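Local atomic coordinates of glycosyl transferase (Staphylococcus aureus, PDB entry 5TZJ), a protein that belongs to the family 2 glycosyl transferases, with a Rossmann-like nucleotide-binding domain that holds uridine-diphosphate-N-acetylglucosamine in this crystal. Residues V38-T43 and S62-N67. Numbering follows the deposited sequence.
Sequences VDDCST and SQLETN. With UD1 (uridine-diphosphate-N-acetylglucosamine), chain C.
Ser62 O takes the backbone N of Asp39 at 2.9 Å, a parallel bond near the ends of strands 33-39 and 59-63 of a beta-alpha-beta unit. Gln63, on the helix 46-51 side of the sheet, runs beside Asp39, its chain extended (chi1 174°, chi2 -177°), and Gln63 NE2 gives Asp39 OD2 an almost straight bond of 2.8 Å. That N-H comes from above the carboxylate plane, while Ser42 N, closing an Asx motif, reaches the same oxygen from the opposite face on the syn side; two donors on OD2 help fix the carboxylate's rotation. Leu64 N bonds Asp39 O at 2.9 Å. Leu64 CD2 rests on Val38 CG1 at 3.9 Å, and CD1 faces Asp40 OD1. Beyond the strands, Cys41 CB packs against Leu64 O (3.3 Å) and the Thr66-Asn67 peptide. Asn67 ND2 bridges protein and ligand: it donates to a lone pair of Asp40 O and to uracil O4 of UD1, each at 3.0 Å. Asp40 OD2 accepts uracil N3 at 2.6 Å, while OD1 takes Ser68 N. With an acceptor for N3 and a donor for O4, the paired loops read the uracil edge, a pairing that complements the uracil ring of UD1.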
loop_
_atom_site.group_PDB
_atom_site.type_symbol
_atom_site.label_atom_id
_atom_site.label_comp_id
_atom_site.label_asym_id
_atom_site.label_seq_id
_atom_site.Cartn_x
_atom_site.Cartn_y
_atom_site.Cartn_z
ATOM N N VAL A 38 -3.593 19.617 -3.668
ATOM C CA VAL A 38 -4.006 19.523 -5.055
ATOM C C VAL A 38 -5.426 18.973 -5.104
ATOM O O VAL A 38 -5.692 17.842 -4.677
ATOM C CB VAL A 38 -3.052 18.669 -5.892
ATOM C CG1 VAL A 38 -3.542 18.654 -7.383
ATOM C CG2 VAL A 38 -1.679 19.234 -5.772
ATOM N N ASP A 39 -6.340 19.770 -5.648
ATOM C CA ASP A 39 -7.749 19.423 -5.642
ATOM C C ASP A 39 -8.098 18.749 -6.965
ATOM O O ASP A 39 -7.868 19.316 -8.048
ATOM C CB ASP A 39 -8.623 20.673 -5.427
ATOM C CG ASP A 39 -10.098 20.334 -5.425
ATOM O OD1 ASP A 39 -10.585 19.786 -4.390
ATOM O OD2 ASP A 39 -10.756 20.584 -6.463
ATOM N N ASP A 40 -8.657 17.556 -6.877
ATOM C CA ASP A 40 -8.971 16.762 -8.068
ATOM C C ASP A 40 -10.326 17.157 -8.651
ATOM O O ASP A 40 -11.229 16.324 -8.826
ATOM C CB ASP A 40 -8.927 15.275 -7.728
ATOM C CG ASP A 40 -8.578 14.414 -8.930
ATOM O OD1 ASP A 40 -8.538 14.981 -10.063
ATOM O OD2 ASP A 40 -8.378 13.175 -8.740
ATOM N N CYS A 41 -10.452 18.453 -8.945
ATOM C CA CYS A 41 -11.631 19.031 -9.602
ATOM C C CYS A 41 -12.898 18.826 -8.766
ATOM O O CYS A 41 -13.904 18.290 -9.238
ATOM C CB CYS A 41 -11.811 18.469 -11.010
ATOM S SG CYS A 41 -12.820 19.598 -12.052
ATOM N N SER A 42 -12.844 19.268 -7.509
ATOM C CA SER A 42 -14.020 19.246 -6.648
ATOM C C SER A 42 -15.103 20.167 -7.188
ATOM O O SER A 42 -14.820 21.203 -7.812
ATOM C CB SER A 42 -13.656 19.679 -5.221
ATOM O OG SER A 42 -12.794 18.694 -4.649
ATOM N N THR A 43 -16.361 19.781 -6.939
ATOM C CA THR A 43 -17.480 20.668 -7.224
ATOM C C THR A 43 -18.064 21.307 -5.975
ATOM O O THR A 43 -18.989 22.113 -6.094
ATOM C CB THR A 43 -18.583 19.913 -7.967
ATOM O OG1 THR A 43 -18.970 18.774 -7.178
ATOM C CG2 THR A 43 -18.079 19.443 -9.349
ATOM N N SER A 62 -3.566 24.135 -5.758
ATOM C CA SER A 62 -3.911 24.190 -7.161
ATOM C C SER A 62 -5.023 23.180 -7.385
ATOM O O SER A 62 -5.367 22.395 -6.488
ATOM C CB SER A 62 -2.699 23.910 -8.042
ATOM O OG SER A 62 -2.242 22.593 -7.819
ATOM N N GLN A 63 -5.608 23.223 -8.581
ATOM C CA GLN A 63 -6.747 22.372 -8.874
ATOM C C GLN A 63 -6.644 21.862 -10.298
ATOM O O GLN A 63 -6.395 22.648 -11.220
ATOM C CB GLN A 63 -8.066 23.139 -8.679
ATOM C CG GLN A 63 -9.327 22.384 -9.102
ATOM C CD GLN A 63 -10.574 23.245 -8.939
ATOM O OE1 GLN A 63 -10.760 24.233 -9.666
ATOM N NE2 GLN A 63 -11.429 22.892 -7.978
ATOM N N LEU A 64 -6.844 20.554 -10.470
ATOM C CA LEU A 64 -6.854 19.966 -11.799
ATOM C C LEU A 64 -8.159 20.306 -12.507
ATOM O O LEU A 64 -9.230 20.374 -11.894
ATOM C CB LEU A 64 -6.697 18.447 -11.730
ATOM C CG LEU A 64 -5.538 17.932 -10.868
ATOM C CD1 LEU A 64 -5.415 16.395 -11.000
ATOM C CD2 LEU A 64 -4.230 18.639 -11.272
ATOM N N GLU A 65 -8.065 20.485 -13.815
ATOM C CA GLU A 65 -9.216 20.901 -14.600
ATOM C C GLU A 65 -10.251 19.802 -14.792
ATOM O O GLU A 65 -11.356 20.098 -15.249
ATOM C CB GLU A 65 -8.739 21.393 -15.953
ATOM C CG GLU A 65 -8.158 20.297 -16.797
ATOM C CD GLU A 65 -7.962 20.757 -18.225
ATOM O OE1 GLU A 65 -7.638 19.904 -19.096
ATOM O OE2 GLU A 65 -8.154 21.978 -18.464
ATOM N N THR A 66 -9.930 18.546 -14.475
ATOM C CA THR A 66 -10.946 17.509 -14.542
ATOM C C THR A 66 -10.552 16.408 -13.558
ATOM O O THR A 66 -9.370 16.252 -13.237
ATOM C CB THR A 66 -11.090 16.993 -15.974
ATOM O OG1 THR A 66 -12.391 16.399 -16.151
ATOM C CG2 THR A 66 -9.992 16.015 -16.329
ATOM N N ASN A 67 -11.540 15.655 -13.058
ATOM C CA ASN A 67 -11.230 14.680 -12.017
ATOM C C ASN A 67 -10.351 13.555 -12.572
ATOM O O ASN A 67 -10.681 12.926 -13.576
ATOM C CB ASN A 67 -12.497 14.106 -11.393
ATOM C CG ASN A 67 -12.170 13.000 -10.390
ATOM O OD1 ASN A 67 -12.178 11.809 -10.738
ATOM N ND2 ASN A 67 -11.758 13.395 -9.180
HETATM C "C1'" UD1 C . -6.920 4.303 1.307
HETATM C "C2'" UD1 C . -5.480 4.747 1.529
HETATM C "C3'" UD1 C . -5.234 5.878 0.588
HETATM C "C4'" UD1 C . -5.170 5.283 -0.775
HETATM C "C5'" UD1 C . -6.587 4.843 -1.152
HETATM C "C6'" UD1 C . -6.600 4.198 -2.506
HETATM C "C7'" UD1 C . -4.815 4.135 3.872
HETATM C "C8'" UD1 C . -4.614 2.707 3.397
HETATM N "N2'" UD1 C . -5.263 5.146 2.947
HETATM O "O1'" UD1 C . -7.716 5.359 1.699
HETATM O "O3'" UD1 C . -4.044 6.642 0.936
HETATM O "O4'" UD1 C . -4.662 6.231 -1.694
HETATM O "O5'" UD1 C . -7.114 3.889 -0.138
HETATM O "O6'" UD1 C . -5.509 3.317 -2.622
HETATM O "O7'" UD1 C . -4.634 4.435 4.997
HETATM N N1 UD1 C . -8.919 11.560 -3.946
HETATM C C2 UD1 C . -8.493 12.360 -5.129
HETATM N N3 UD1 C . -9.156 12.167 -6.457
HETATM C C4 UD1 C . -10.217 11.172 -6.572
HETATM C C5 UD1 C . -10.624 10.350 -5.384
HETATM C C6 UD1 C . -9.960 10.555 -4.075
HETATM O O2 UD1 C . -7.637 13.152 -5.012
HETATM O O4 UD1 C . -10.745 11.018 -7.624
HETATM C C1B UD1 C . -8.214 11.738 -2.702
HETATM C C2B UD1 C . -9.167 11.841 -1.389
HETATM O "O2'" UD1 C . -9.672 13.229 -1.268
HETATM C C3B UD1 C . -8.384 11.440 -0.387
HETATM C C4B UD1 C . -7.391 10.433 -1.003
HETATM O O4B UD1 C . -7.461 10.654 -2.525
HETATM O O3B UD1 C . -7.536 12.570 0.139
HETATM C C5B UD1 C . -7.701 9.062 -0.759
HETATM O O5B UD1 C . -8.976 8.769 -1.262
HETATM P PA UD1 C . -10.023 8.035 -0.219
HETATM O O1A UD1 C . -11.420 8.060 -0.784
HETATM O O2A UD1 C . -9.954 8.709 1.140
HETATM O O3A UD1 C . -9.421 6.485 -0.098
HETATM P PB UD1 C . -9.299 5.539 1.254
HETATM O O1B UD1 C . -10.045 6.081 2.452
HETATM O O2B UD1 C . -9.981 4.272 0.763
#